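Long-range contacts in peptide methionine sulfoxide reductase MsrA (Treponema denticola ATCC 35405, PDB 5FA9), which probably repairs oxidised proteins by reducing methionine sulfoxide, in both its S and R forms, back to methionine with thioredoxin as the reductant: residues B[5-10]-B[67-72]; B[16-21]-B[151-156]; B[27-32]-B[53-58]; B[95-100]-B[127-132]. The protein carries 2 engineered substitutions. One frame throughout, in Å; residues are numbered along the deposited sequence.

Interaction 1: residues B[5-10]-B[67-72]; sequences IYLAGG and ELLAHY
Leu7 pushes its branched end into a hollow of helix 65-74 walled by Leu69 and Tyr72, where the helix packs on a face of the mixed sheet of the MsrA alpha/beta domain. The helix runs almost parallel to strand 2-8, with the two short axes 8° apart in direction and 10.5 Å apart at closest approach. Each methyl of Leu7 has its own seat: CD1 rests on Tyr72 CB at 3.9 Å, while CD2 meets Leu69 CD2 at 4.1 Å and also hangs over the rim of one Tyr72 face. Further back along the strand, Ile5 and Leu68 slide past each other, CG2 of the first reaching CD1 of the second at 4.2 Å. Phe19 of helix 12-19 touches Leu7, Leu68 and Tyr72 and so closes in on the same apolar patch. The Tyr72 ring is sent out toward the strand because CG lies anti to the backbone N (chi1 172°). It then passes Gly9, whose CA lies 4.1 Å from Tyr72 CE1. At the end of this reach Tyr72 OH donates to Ala8 O at 2.7 Å, approaching from well above the carbonyl plane.

Interaction 2: residues B[16-21]-B[151-156]; sequences EGYFRQ and CHIDLT
Leu155 lays its CD2 methyl against the backbone of helix 12-19, 3.6 Å from both Gly17 C and Tyr18 N. Having no side chain, Gly17 lets the methyl come right down onto the helix. Here the chain that follows helix 142-145 turns into a short 3-10 segment and packs on Gly17 and Tyr18 of the helix and on Gln21 just beyond. Thr156 OG1 donates to Asp154 OD1 at 2.7 Å, within the turn that opens the 3-10 segment. Leu143 of helix 142-145 also touches Leu155.

Tyr18 stands beside this methyl. Its chi1 of -176° sets CG opposite the backbone N and swings the ring alongside the loop, where CD1 comes within 4.1 Å of Ile153 CG2. The two side chains cross at about a right angle, and Ile153 makes the touch with its short branch. Ile153 also lies about 7 Å, side chain to side chain, from the engineered Ser11. Tyr18 OH is hydrogen-bonded to ND1 of His71, on helix 65-74.

Gln21 supplies the polar part. Its side chain runs out extended beyond CG, and NE2 then donates twice: back to Gly17 O at 3.0 Å and across to Leu155 O at 3.1 Å. The first bond is the straighter, 155° at the hydrogen against 136°. One amide group therefore ties together two backbone carbonyls, one from the helix and one from the 3-10 segment, and with both N-H groups of NE2 spoken for its rotation is probably well fixed.

Interaction 3: residues B[27-32]-B[53-58]; sequences ETDTGY and TVKIVY
Asp29 and Lys55 stand side by side on one face of an antiparallel pair, strands 25-33 and 51-59 of the mixed sheet in the MsrA domain. The Lys55 chain is fully extended, every torsion near 180°, and rises past the carboxylate, with CD 4.0 Å from Asp29 OD2. Glu27 and Val57 share this face, and their CB atoms face each other at 4.0 Å. The Glu27 chain, extended beyond CG, carries its carboxylate to the subunit boundary, where OE1 forms a salt bridge with Lys26 of the second subunit. The other face is turned to helix 12-19. There Thr28 and Ile56 point the same way, CG2 of the threonine touching CD1 of the isoleucine at 3.8 Å. With chi1 at 57°, Thr28 keeps this methyl beside Ile56 while OG1 bonds to Glu16 of the helix. Thr30 and Val54 meet more slantwise through their CG2 methyls, 4.0 Å apart. Between the two faces the backbones are paired in antiparallel register; Thr53 N to Gly31 O, at 2.7 Å, is almost perfectly straight at the hydrogen (178°). On the Asp29/Lys55 face one water bridges Lys55 and Glu27, accepting from NZ at 2.8 Å and donating to Glu27 OE2 at 3.1 Å.

Interaction 4: residues B[95-100]-B[127-132]; sequences GIYYVD and EKLKHF
Leu129 N donates to Tyr98 O at 3.0 Å, the shortest bond between strand 95-98 and the chain leaving strand 125-128. The two strands run parallel and are the ends of a beta-alpha-beta unit whose connection holds helix 104-115. Their remaining rungs are slacker: Glu127 N to Ile96 O and Tyr98 N to Glu127 O are both weak, and Glu127 O also meets the CA-H of Tyr97, with CA 3.3 Å away. Side chains meet on both faces. On one, Tyr97 and Glu127 lie side by side pointing the same way, the ring and carboxylate planes 69° apart. Tyr97 OH is hydrogen-bonded to Glu125 and Glu127 OE1 to Asn34. Leu129 comes across Tyr97 at about a right angle, its CD1 3.8 Å from Tyr97 CB. The second subunit also packs here, its Ala277 on Leu129 and its Met1 on Val99. On the other face Tyr98, with chi1 at 59°, folds its ring over the neighbouring strand, and Ile104 and Ile107 of helix 104-115 touch it. Lys128 CB sits 3.5 Å from Tyr98 CZ, and Lys128 CA makes a CH-pi contact 3.6 Å from the ring centroid.

In the fold
Strand 2-8 is the hub. It lies between strand 51-59 of interaction 3 and strand 95-98 of interaction 4, probably bonded to each, with Leu7 O 3.0 Å from Val54 N and Tyr6 O 2.8 Å from Tyr97 N. Phe132 then packs interaction 4 against Gly31 of interaction 3. Interactions 2 and 4 stay apart, their centres about 22 Å from each other. The engineered Ser11, at the predicted active-site position, lies close to interactions 2 and 3: its side chain is about 8 Å from that of Thr30. The dithiane-diol bound there is also about 8 Å from the Thr30 side chain; interaction 4 lies away from this pocket.

Interaction 1: residues B[5-10]-B[67-72]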
loop_
_atom_site.group_PDB
_atom_site.type_symbol
_atom_site.label_atom_id
_atom_site.label_comp_id
_atom_site.label_asym_id
_atom_site.label_seq_id
_atom_site.Cartn_x
_atom_site.Cartn_y
_atom_site.Cartn_z
ATOM N N ILE B 5 2.609 2.004 8.314
ATOM C CA ILE B 5 3.345 2.181 9.558
ATOM C C ILE B 5 2.404 1.890 10.729
ATOM O O ILE B 5 1.192 2.081 10.619
ATOM C CB ILE B 5 3.935 3.610 9.664
ATOM C CG1 ILE B 5 4.862 3.739 10.877
ATOM C CG2 ILE B 5 2.826 4.654 9.697
ATOM C CD1 ILE B 5 6.128 2.922 10.767
ATOM N N TYR B 6 2.955 1.414 11.841
ATOM C CA TYR B 6 2.139 1.045 12.991
ATOM C C TYR B 6 2.486 1.900 14.205
ATOM O O TYR B 6 3.636 1.931 14.646
ATOM C CB TYR B 6 2.315 -0.441 13.315
ATOM C CG TYR B 6 1.813 -1.367 12.226
ATOM C CD1 TYR B 6 2.553 -1.581 11.069
ATOM C CD2 TYR B 6 0.598 -2.028 12.357
ATOM C CE1 TYR B 6 2.096 -2.423 10.073
ATOM C CE2 TYR B 6 0.135 -2.874 11.367
ATOM C CZ TYR B 6 0.886 -3.067 10.227
ATOM O OH TYR B 6 0.427 -3.908 9.240
ATOM N N LEU B 7 1.486 2.591 14.743
ATOM C CA LEU B 7 1.710 3.541 15.828
ATOM C C LEU B 7 0.872 3.230 17.066
ATOM O O LEU B 7 -0.355 3.152 16.998
ATOM C CB LEU B 7 1.414 4.964 15.348
ATOM C CG LEU B 7 2.219 5.445 14.141
ATOM C CD1 LEU B 7 1.780 6.838 13.725
ATOM C CD2 LEU B 7 3.710 5.415 14.442
ATOM N N ALA B 8 1.548 3.053 18.196
ATOM C CA ALA B 8 0.875 2.859 19.474
ATOM C C ALA B 8 1.012 4.110 20.335
ATOM O O ALA B 8 2.108 4.448 20.779
ATOM C CB ALA B 8 1.440 1.647 20.197
ATOM N N GLY B 9 -0.102 4.799 20.561
ATOM C CA GLY B 9 -0.091 6.027 21.334
ATOM C C GLY B 9 -1.243 6.131 22.315
ATOM O O GLY B 9 -1.934 7.149 22.364
ATOM N N GLY B 10 -1.452 5.077 23.097
ATOM C CA GLY B 10 -2.535 5.048 24.063
ATOM C C GLY B 10 -3.774 4.370 23.513
ATOM O O GLY B 10 -3.678 3.488 22.660
ATOM N N GLU B 67 5.988 13.575 8.315
ATOM C CA GLU B 67 4.805 14.276 8.799
ATOM C C GLU B 67 3.973 13.382 9.714
ATOM O O GLU B 67 3.460 13.836 10.735
ATOM C CB GLU B 67 3.948 14.776 7.632
ATOM C CG GLU B 67 2.665 15.469 8.077
ATOM C CD GLU B 67 1.895 16.089 6.928
ATOM O OE1 GLU B 67 0.749 16.534 7.155
ATOM O OE2 GLU B 67 2.431 16.136 5.802
ATOM N N LEU B 68 3.843 12.110 9.343
ATOM C CA LEU B 68 3.082 11.153 10.141
ATOM C C LEU B 68 3.673 10.989 11.537
ATOM O O LEU B 68 2.943 10.912 12.525
ATOM C CB LEU B 68 3.020 9.797 9.440
ATOM C CG LEU B 68 2.093 9.694 8.229
ATOM C CD1 LEU B 68 2.073 8.271 7.706
ATOM C CD2 LEU B 68 0.688 10.152 8.588
ATOM N N LEU B 69 4.998 10.935 11.614
ATOM C CA LEU B 69 5.675 10.823 12.898
ATOM C C LEU B 69 5.586 12.141 13.658
ATOM O O LEU B 69 5.585 12.160 14.888
ATOM C CB LEU B 69 7.134 10.406 12.706
ATOM C CG LEU B 69 7.339 8.983 12.184
ATOM C CD1 LEU B 69 8.819 8.654 12.067
ATOM C CD2 LEU B 69 6.629 7.978 13.079
ATOM N N ALA B 70 5.513 13.242 12.916
ATOM C CA ALA B 70 5.331 14.556 13.518
ATOM C C ALA B 70 3.958 14.645 14.179
ATOM O O ALA B 70 3.830 15.142 15.298
ATOM C CB ALA B 70 5.499 15.653 12.478
ATOM N N HIS B 71 2.935 14.164 13.478
ATOM C CA HIS B 71 1.588 14.089 14.033
ATOM C C HIS B 71 1.560 13.184 15.257
ATOM O O HIS B 71 0.904 13.489 16.254
ATOM C CB HIS B 71 0.589 13.575 12.990
ATOM C CG HIS B 71 0.215 14.590 11.955
ATOM N ND1 HIS B 71 -0.576 15.683 12.235
ATOM C CD2 HIS B 71 0.512 14.668 10.636
ATOM C CE1 HIS B 71 -0.744 16.396 11.136
ATOM N NE2 HIS B 71 -0.093 15.802 10.151
ATOM N N TYR B 72 2.270 12.065 15.166
ATOM C CA TYR B 72 2.308 11.079 16.238
ATOM C C TYR B 72 2.863 11.666 17.533
ATOM O O TYR B 72 2.259 11.519 18.596
ATOM C CB TYR B 72 3.138 9.866 15.809
ATOM C CG TYR B 72 3.395 8.873 16.920
ATOM C CD1 TYR B 72 2.370 8.083 17.424
ATOM C CD2 TYR B 72 4.669 8.714 17.453
ATOM C CE1 TYR B 72 2.602 7.174 18.437
ATOM C CE2 TYR B 72 4.910 7.804 18.463
ATOM C CZ TYR B 72 3.873 7.037 18.952
ATOM O OH TYR B 72 4.108 6.130 19.960
#

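Interaction 2: residues B[16-21]-B[151-156]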
loop_
_atom_site.group_PDB
_atom_site.type_symbol
_atom_site.label_atom_id
_atom_site.label_comp_id
_atom_site.label_asym_id
_atom_site.label_seq_id
_atom_site.Cartn_x
_atom_site.Cartn_y
_atom_site.Cartn_z
ATOM N N GLU B 16 -6.795 6.521 16.124
ATOM C CA GLU B 16 -7.409 6.293 14.822
ATOM C C GLU B 16 -8.262 7.488 14.413
ATOM O O GLU B 16 -8.260 7.893 13.250
ATOM C CB GLU B 16 -8.262 5.022 14.829
ATOM C CG GLU B 16 -8.871 4.700 13.473
ATOM C CD GLU B 16 -9.737 3.457 13.492
ATOM O OE1 GLU B 16 -10.417 3.218 14.511
ATOM O OE2 GLU B 16 -9.739 2.719 12.483
ATOM N N GLY B 17 -8.991 8.044 15.376
ATOM C CA GLY B 17 -9.838 9.198 15.133
ATOM C C GLY B 17 -9.058 10.400 14.633
ATOM O O GLY B 17 -9.573 11.212 13.865
ATOM N N TYR B 18 -7.810 10.510 15.075
ATOM C CA TYR B 18 -6.942 11.601 14.653
ATOM C C TYR B 18 -6.396 11.373 13.246
ATOM O O TYR B 18 -6.590 12.199 12.355
ATOM C CB TYR B 18 -5.786 11.777 15.641
ATOM C CG TYR B 18 -4.879 12.947 15.323
ATOM C CD1 TYR B 18 -5.150 14.214 15.820
ATOM C CD2 TYR B 18 -3.750 12.781 14.530
ATOM C CE1 TYR B 18 -4.326 15.287 15.532
ATOM C CE2 TYR B 18 -2.921 13.846 14.236
ATOM C CZ TYR B 18 -3.212 15.095 14.740
ATOM O OH TYR B 18 -2.387 16.158 14.451
ATOM N N PHE B 19 -5.714 10.247 13.057
ATOM C CA PHE B 19 -5.000 9.978 11.811
ATOM C C PHE B 19 -5.921 9.769 10.612
ATOM O O PHE B 19 -5.497 9.926 9.467
ATOM C CB PHE B 19 -4.090 8.759 11.979
ATOM C CG PHE B 19 -2.783 9.070 12.648
ATOM C CD1 PHE B 19 -1.717 9.564 11.915
ATOM C CD2 PHE B 19 -2.620 8.872 14.009
ATOM C CE1 PHE B 19 -0.512 9.856 12.527
ATOM C CE2 PHE B 19 -1.419 9.161 14.627
ATOM C CZ PHE B 19 -0.364 9.655 13.883
ATOM N N ARG B 20 -7.177 9.419 10.868
ATOM C CA ARG B 20 -8.138 9.223 9.787
ATOM C C ARG B 20 -8.493 10.550 9.117
ATOM O O ARG B 20 -9.033 10.571 8.012
ATOM C CB ARG B 20 -9.404 8.537 10.305
ATOM C CG ARG B 20 -10.314 9.434 11.126
ATOM C CD ARG B 20 -11.451 8.639 11.751
ATOM N NE ARG B 20 -12.205 7.880 10.757
ATOM C CZ ARG B 20 -13.171 8.390 10.000
ATOM N NH1 ARG B 20 -13.506 9.667 10.117
ATOM N NH2 ARG B 20 -13.803 7.623 9.121
ATOM N N GLN B 21 -8.180 11.653 9.791
ATOM C CA GLN B 21 -8.498 12.983 9.285
ATOM C C GLN B 21 -7.346 13.576 8.480
ATOM O O GLN B 21 -7.469 14.665 7.918
ATOM C CB GLN B 21 -8.852 13.922 10.437
ATOM C CG GLN B 21 -10.071 13.505 11.234
ATOM C CD GLN B 21 -10.401 14.489 12.336
ATOM O OE1 GLN B 21 -10.942 15.565 12.080
ATOM N NE2 GLN B 21 -10.071 14.128 13.570
ATOM N N CYS B 151 -12.133 9.895 24.428
ATOM C CA CYS B 151 -11.017 10.266 23.570
ATOM C C CYS B 151 -10.126 11.299 24.250
ATOM O O CYS B 151 -10.507 12.460 24.394
ATOM C CB CYS B 151 -11.532 10.809 22.235
ATOM S SG CYS B 151 -10.245 11.260 21.056
ATOM N N HIS B 152 -8.941 10.869 24.674
ATOM C CA HIS B 152 -7.985 11.765 25.315
ATOM C C HIS B 152 -7.493 12.829 24.341
ATOM O O HIS B 152 -7.357 13.999 24.698
ATOM C CB HIS B 152 -6.798 10.979 25.875
ATOM C CG HIS B 152 -5.790 11.831 26.580
ATOM N ND1 HIS B 152 -6.092 12.561 27.710
ATOM C CD2 HIS B 152 -4.484 12.075 26.314
ATOM C CE1 HIS B 152 -5.016 13.215 28.111
ATOM N NE2 HIS B 152 -4.026 12.936 27.281
ATOM N N ILE B 153 -7.223 12.408 23.110
ATOM C CA ILE B 153 -6.727 13.306 22.074
ATOM C C ILE B 153 -7.783 14.339 21.690
ATOM O O ILE B 153 -8.973 14.034 21.649
ATOM C CB ILE B 153 -6.302 12.523 20.809
ATOM C CG1 ILE B 153 -5.422 11.327 21.182
ATOM C CG2 ILE B 153 -5.582 13.430 19.820
ATOM C CD1 ILE B 153 -4.242 11.681 22.056
ATOM N N ASP B 154 -7.347 15.564 21.418
ATOM C CA ASP B 154 -8.235 16.577 20.867
ATOM C C ASP B 154 -8.281 16.419 19.350
ATOM O O ASP B 154 -7.371 16.856 18.646
ATOM C CB ASP B 154 -7.770 17.982 21.258
ATOM C CG ASP B 154 -8.624 19.073 20.643
ATOM O OD1 ASP B 154 -9.815 18.816 20.365
ATOM O OD2 ASP B 154 -8.105 20.190 20.436
ATOM N N LEU B 155 -9.341 15.787 18.856
ATOM C CA LEU B 155 -9.446 15.444 17.439
ATOM C C LEU B 155 -9.490 16.668 16.527
ATOM O O LEU B 155 -9.222 16.563 15.331
ATOM C CB LEU B 155 -10.685 14.579 17.195
ATOM C CG LEU B 155 -10.701 13.208 17.871
ATOM C CD1 LEU B 155 -11.907 12.404 17.411
ATOM C CD2 LEU B 155 -9.409 12.452 17.595
ATOM N N THR B 156 -9.829 17.823 17.089
ATOM C CA THR B 156 -9.895 19.054 16.310
ATOM C C THR B 156 -8.502 19.531 15.906
ATOM O O THR B 156 -8.361 20.369 15.016
ATOM C CB THR B 156 -10.609 20.179 17.082
ATOM O OG1 THR B 156 -9.868 20.498 18.267
ATOM C CG2 THR B 156 -12.017 19.752 17.466
#

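Interaction 3: residues B[27-32]-B[53-58]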
loop_
_atom_site.group_PDB
_atom_site.type_symbol
_atom_site.label_atom_id
_atom_site.label_comp_id
_atom_site.label_asym_id
_atom_site.label_seq_id
_atom_site.Cartn_x
_atom_site.Cartn_y
_atom_site.Cartn_z
ATOM N N GLU B 27 -6.226 4.107 4.837
ATOM C CA GLU B 27 -6.872 3.102 5.674
ATOM C C GLU B 27 -6.292 3.077 7.086
ATOM O O GLU B 27 -5.076 3.144 7.269
ATOM C CB GLU B 27 -6.744 1.717 5.030
ATOM C CG GLU B 27 -7.149 0.558 5.930
ATOM C CD GLU B 27 -7.121 -0.776 5.211
ATOM O OE1 GLU B 27 -7.590 -0.841 4.055
ATOM O OE2 GLU B 27 -6.629 -1.763 5.798
ATOM N N THR B 28 -7.172 2.986 8.079
ATOM C CA THR B 28 -6.754 2.844 9.469
ATOM C C THR B 28 -7.415 1.629 10.111
ATOM O O THR B 28 -8.584 1.340 9.855
ATOM C CB THR B 28 -7.093 4.096 10.300
ATOM O OG1 THR B 28 -8.498 4.366 10.215
ATOM C CG2 THR B 28 -6.318 5.301 9.793
ATOM N N ASP B 29 -6.661 0.921 10.945
ATOM C CA ASP B 29 -7.186 -0.232 11.669
ATOM C C ASP B 29 -6.620 -0.280 13.082
ATOM O O ASP B 29 -5.417 -0.127 13.281
ATOM C CB ASP B 29 -6.857 -1.535 10.937
ATOM C CG ASP B 29 -7.404 -1.567 9.526
ATOM O OD1 ASP B 29 -8.641 -1.618 9.365
ATOM O OD2 ASP B 29 -6.592 -1.544 8.578
ATOM N N THR B 30 -7.492 -0.503 14.059
ATOM C CA THR B 30 -7.065 -0.615 15.447
ATOM C C THR B 30 -6.752 -2.065 15.791
ATOM O O THR B 30 -7.407 -2.983 15.294
ATOM C CB THR B 30 -8.133 -0.078 16.413
ATOM O OG1 THR B 30 -9.365 -0.781 16.206
ATOM C CG2 THR B 30 -8.359 1.405 16.179
ATOM N N GLY B 31 -5.750 -2.270 16.637
ATOM C CA GLY B 31 -5.340 -3.614 17.000
ATOM C C GLY B 31 -4.350 -3.679 18.146
ATOM O O GLY B 31 -4.099 -2.684 18.828
ATOM N N TYR B 32 -3.787 -4.864 18.355
ATOM C CA TYR B 32 -2.873 -5.109 19.462
ATOM C C TYR B 32 -1.547 -5.658 18.944
ATOM O O TYR B 32 -1.510 -6.711 18.307
ATOM C CB TYR B 32 -3.506 -6.076 20.462
ATOM C CG TYR B 32 -4.953 -5.760 20.773
ATOM C CD1 TYR B 32 -5.289 -4.813 21.733
ATOM C CD2 TYR B 32 -5.985 -6.406 20.101
ATOM C CE1 TYR B 32 -6.610 -4.520 22.017
ATOM C CE2 TYR B 32 -7.309 -6.118 20.377
ATOM C CZ TYR B 32 -7.615 -5.175 21.336
ATOM O OH TYR B 32 -8.932 -4.887 21.615
ATOM N N THR B 53 -2.504 -0.494 19.229
ATOM C CA THR B 53 -1.839 0.083 18.068
ATOM C C THR B 53 -2.816 0.314 16.917
ATOM O O THR B 53 -3.766 -0.446 16.732
ATOM C CB THR B 53 -0.687 -0.831 17.589
ATOM O OG1 THR B 53 0.141 -1.181 18.705
ATOM C CG2 THR B 53 0.163 -0.143 16.530
ATOM N N VAL B 54 -2.579 1.377 16.154
ATOM C CA VAL B 54 -3.370 1.664 14.966
ATOM C C VAL B 54 -2.538 1.469 13.703
ATOM O O VAL B 54 -1.478 2.075 13.546
ATOM C CB VAL B 54 -3.928 3.098 14.984
ATOM C CG1 VAL B 54 -4.650 3.401 13.681
ATOM C CG2 VAL B 54 -4.859 3.286 16.166
ATOM N N LYS B 55 -3.022 0.614 12.808
ATOM C CA LYS B 55 -2.370 0.398 11.522
ATOM C C LYS B 55 -2.653 1.567 10.586
ATOM O O LYS B 55 -3.808 1.927 10.366
ATOM C CB LYS B 55 -2.842 -0.913 10.892
ATOM C CG LYS B 55 -2.301 -1.166 9.493
ATOM C CD LYS B 55 -2.726 -2.531 8.981
ATOM C CE LYS B 55 -2.171 -2.801 7.593
ATOM N NZ LYS B 55 -2.589 -4.138 7.085
ATOM N N ILE B 56 -1.595 2.162 10.045
ATOM C CA ILE B 56 -1.742 3.305 9.152
ATOM C C ILE B 56 -1.259 2.990 7.741
ATOM O O ILE B 56 -0.061 2.847 7.508
ATOM C CB ILE B 56 -0.964 4.531 9.670
ATOM C CG1 ILE B 56 -1.368 4.858 11.110
ATOM C CG2 ILE B 56 -1.191 5.728 8.759
ATOM C CD1 ILE B 56 -2.784 5.364 11.242
ATOM N N VAL B 57 -2.194 2.895 6.801
ATOM C CA VAL B 57 -1.849 2.719 5.396
ATOM C C VAL B 57 -1.972 4.061 4.684
ATOM O O VAL B 57 -3.034 4.683 4.701
ATOM C CB VAL B 57 -2.749 1.677 4.707
ATOM C CG1 VAL B 57 -2.382 1.548 3.238
ATOM C CG2 VAL B 57 -2.635 0.333 5.409
ATOM N N TYR B 58 -0.889 4.506 4.054
ATOM C CA TYR B 58 -0.850 5.854 3.501
ATOM C C TYR B 58 -0.125 5.942 2.160
ATOM O O TYR B 58 0.665 5.068 1.804
ATOM C CB TYR B 58 -0.188 6.806 4.501
ATOM C CG TYR B 58 1.288 6.541 4.723
ATOM C CD1 TYR B 58 1.712 5.526 5.573
ATOM C CD2 TYR B 58 2.256 7.312 4.092
ATOM C CE1 TYR B 58 3.058 5.283 5.782
ATOM C CE2 TYR B 58 3.604 7.077 4.295
ATOM C CZ TYR B 58 3.998 6.062 5.142
ATOM O OH TYR B 58 5.339 5.824 5.346
HETATM O O HOH W 1 -4.419 -3.772 5.018
#

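Interaction 4: residues B[95-100]-B[127-132]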
loop_
_atom_site.group_PDB
_atom_site.type_symbol
_atom_site.label_atom_id
_atom_site.label_comp_id
_atom_site.label_asym_id
_atom_site.label_seq_id
_atom_site.Cartn_x
_atom_site.Cartn_y
_atom_site.Cartn_z
ATOM N N GLY B 95 4.930 3.363 21.152
ATOM C CA GLY B 95 5.838 2.643 20.283
ATOM C C GLY B 95 5.589 2.880 18.808
ATOM O O GLY B 95 4.470 3.181 18.392
ATOM N N ILE B 96 6.646 2.739 18.015
ATOM C CA ILE B 96 6.545 2.837 16.566
ATOM C C ILE B 96 7.032 1.535 15.947
ATOM O O ILE B 96 8.197 1.166 16.093
ATOM C CB ILE B 96 7.363 4.018 16.011
ATOM C CG1 ILE B 96 6.930 5.327 16.674
ATOM C CG2 ILE B 96 7.214 4.108 14.499
ATOM C CD1 ILE B 96 7.795 6.514 16.310
ATOM N N TYR B 97 6.136 0.839 15.256
ATOM C CA TYR B 97 6.445 -0.485 14.732
ATOM C C TYR B 97 6.447 -0.491 13.210
ATOM O O TYR B 97 5.527 0.024 12.574
ATOM C CB TYR B 97 5.445 -1.511 15.267
ATOM C CG TYR B 97 5.251 -1.431 16.764
ATOM C CD1 TYR B 97 6.193 -1.964 17.635
ATOM C CD2 TYR B 97 4.129 -0.818 17.306
ATOM C CE1 TYR B 97 6.021 -1.890 19.005
ATOM C CE2 TYR B 97 3.948 -0.740 18.674
ATOM C CZ TYR B 97 4.896 -1.277 19.520
ATOM O OH TYR B 97 4.719 -1.200 20.881
ATOM N N TYR B 98 7.485 -1.084 12.632
ATOM C CA TYR B 98 7.655 -1.080 11.186
ATOM C C TYR B 98 7.570 -2.484 10.603
ATOM O O TYR B 98 7.949 -3.463 11.246
ATOM C CB TYR B 98 8.993 -0.439 10.807
ATOM C CG TYR B 98 10.201 -1.135 11.398
ATOM C CD1 TYR B 98 10.815 -2.189 10.732
ATOM C CD2 TYR B 98 10.728 -0.737 12.620
ATOM C CE1 TYR B 98 11.917 -2.829 11.267
ATOM C CE2 TYR B 98 11.831 -1.371 13.163
ATOM C CZ TYR B 98 12.421 -2.415 12.483
ATOM O OH TYR B 98 13.519 -3.049 13.018
ATOM N N VAL B 99 7.073 -2.569 9.376
ATOM C CA VAL B 99 7.059 -3.819 8.633
ATOM C C VAL B 99 8.001 -3.673 7.441
ATOM O O VAL B 99 8.381 -4.652 6.797
ATOM C CB VAL B 99 5.633 -4.175 8.163
ATOM C CG1 VAL B 99 5.169 -3.199 7.096
ATOM C CG2 VAL B 99 5.569 -5.599 7.650
ATOM N N ASP B 100 8.390 -2.431 7.174
ATOM C CA ASP B 100 9.282 -2.106 6.070
ATOM C C ASP B 100 10.641 -1.676 6.619
ATOM O O ASP B 100 10.756 -0.626 7.252
ATOM C CB ASP B 100 8.672 -1.004 5.199
ATOM C CG ASP B 100 9.413 -0.807 3.888
ATOM O OD1 ASP B 100 10.494 -1.403 3.707
ATOM O OD2 ASP B 100 8.906 -0.049 3.035
ATOM N N GLU B 127 10.559 -0.879 17.418
ATOM C CA GLU B 127 10.794 -2.295 17.172
ATOM C C GLU B 127 10.175 -2.716 15.853
ATOM O O GLU B 127 9.242 -2.078 15.364
ATOM C CB GLU B 127 10.211 -3.149 18.302
ATOM C CG GLU B 127 10.668 -2.772 19.699
ATOM C CD GLU B 127 9.982 -3.598 20.772
ATOM O OE1 GLU B 127 9.022 -4.325 20.440
ATOM O OE2 GLU B 127 10.403 -3.521 21.945
ATOM N N LYS B 128 10.698 -3.789 15.273
ATOM C CA LYS B 128 10.037 -4.403 14.134
ATOM C C LYS B 128 8.742 -5.046 14.608
ATOM O O LYS B 128 8.732 -5.779 15.600
ATOM C CB LYS B 128 10.938 -5.444 13.470
ATOM C CG LYS B 128 10.380 -6.003 12.168
ATOM C CD LYS B 128 11.091 -7.289 11.770
ATOM C CE LYS B 128 10.546 -7.840 10.462
ATOM N NZ LYS B 128 10.725 -6.887 9.331
ATOM N N LEU B 129 7.649 -4.754 13.912
ATOM C CA LEU B 129 6.372 -5.375 14.213
ATOM C C LEU B 129 6.494 -6.879 14.039
ATOM O O LEU B 129 6.937 -7.350 12.990
ATOM C CB LEU B 129 5.273 -4.821 13.305
ATOM C CG LEU B 129 3.855 -5.263 13.655
ATOM C CD1 LEU B 129 3.442 -4.715 15.014
ATOM C CD2 LEU B 129 2.880 -4.846 12.567
ATOM N N LYS B 130 6.106 -7.640 15.055
ATOM C CA LYS B 130 6.271 -9.080 14.968
ATOM C C LYS B 130 4.904 -9.764 15.000
ATOM O O LYS B 130 4.717 -10.823 14.408
ATOM C CB LYS B 130 7.172 -9.576 16.094
ATOM C CG LYS B 130 8.103 -10.679 15.643
ATOM C CD LYS B 130 9.153 -10.062 14.718
ATOM C CE LYS B 130 9.828 -11.091 13.825
ATOM N NZ LYS B 130 10.677 -10.448 12.775
ATOM N N HIS B 131 3.953 -9.141 15.690
ATOM C CA HIS B 131 2.552 -9.555 15.636
ATOM C C HIS B 131 1.622 -8.351 15.738
ATOM O O HIS B 131 1.900 -7.397 16.464
ATOM C CB HIS B 131 2.216 -10.542 16.758
ATOM C CG HIS B 131 2.891 -11.873 16.624
ATOM N ND1 HIS B 131 3.308 -12.377 15.414
ATOM C CD2 HIS B 131 3.197 -12.811 17.552
ATOM C CE1 HIS B 131 3.857 -13.568 15.599
ATOM N NE2 HIS B 131 3.802 -13.852 16.885
ATOM N N PHE B 132 0.506 -8.414 15.016
ATOM C CA PHE B 132 -0.534 -7.393 15.095
ATOM C C PHE B 132 -1.909 -8.039 15.010
ATOM O O PHE B 132 -2.330 -8.476 13.939
ATOM C CB PHE B 132 -0.360 -6.354 13.984
ATOM C CG PHE B 132 -1.419 -5.287 13.975
ATOM C CD1 PHE B 132 -1.316 -4.185 14.809
ATOM C CD2 PHE B 132 -2.513 -5.379 13.128
ATOM C CE1 PHE B 132 -2.287 -3.202 14.806
ATOM C CE2 PHE B 132 -3.486 -4.398 13.121
ATOM C CZ PHE B 132 -3.372 -3.310 13.960
#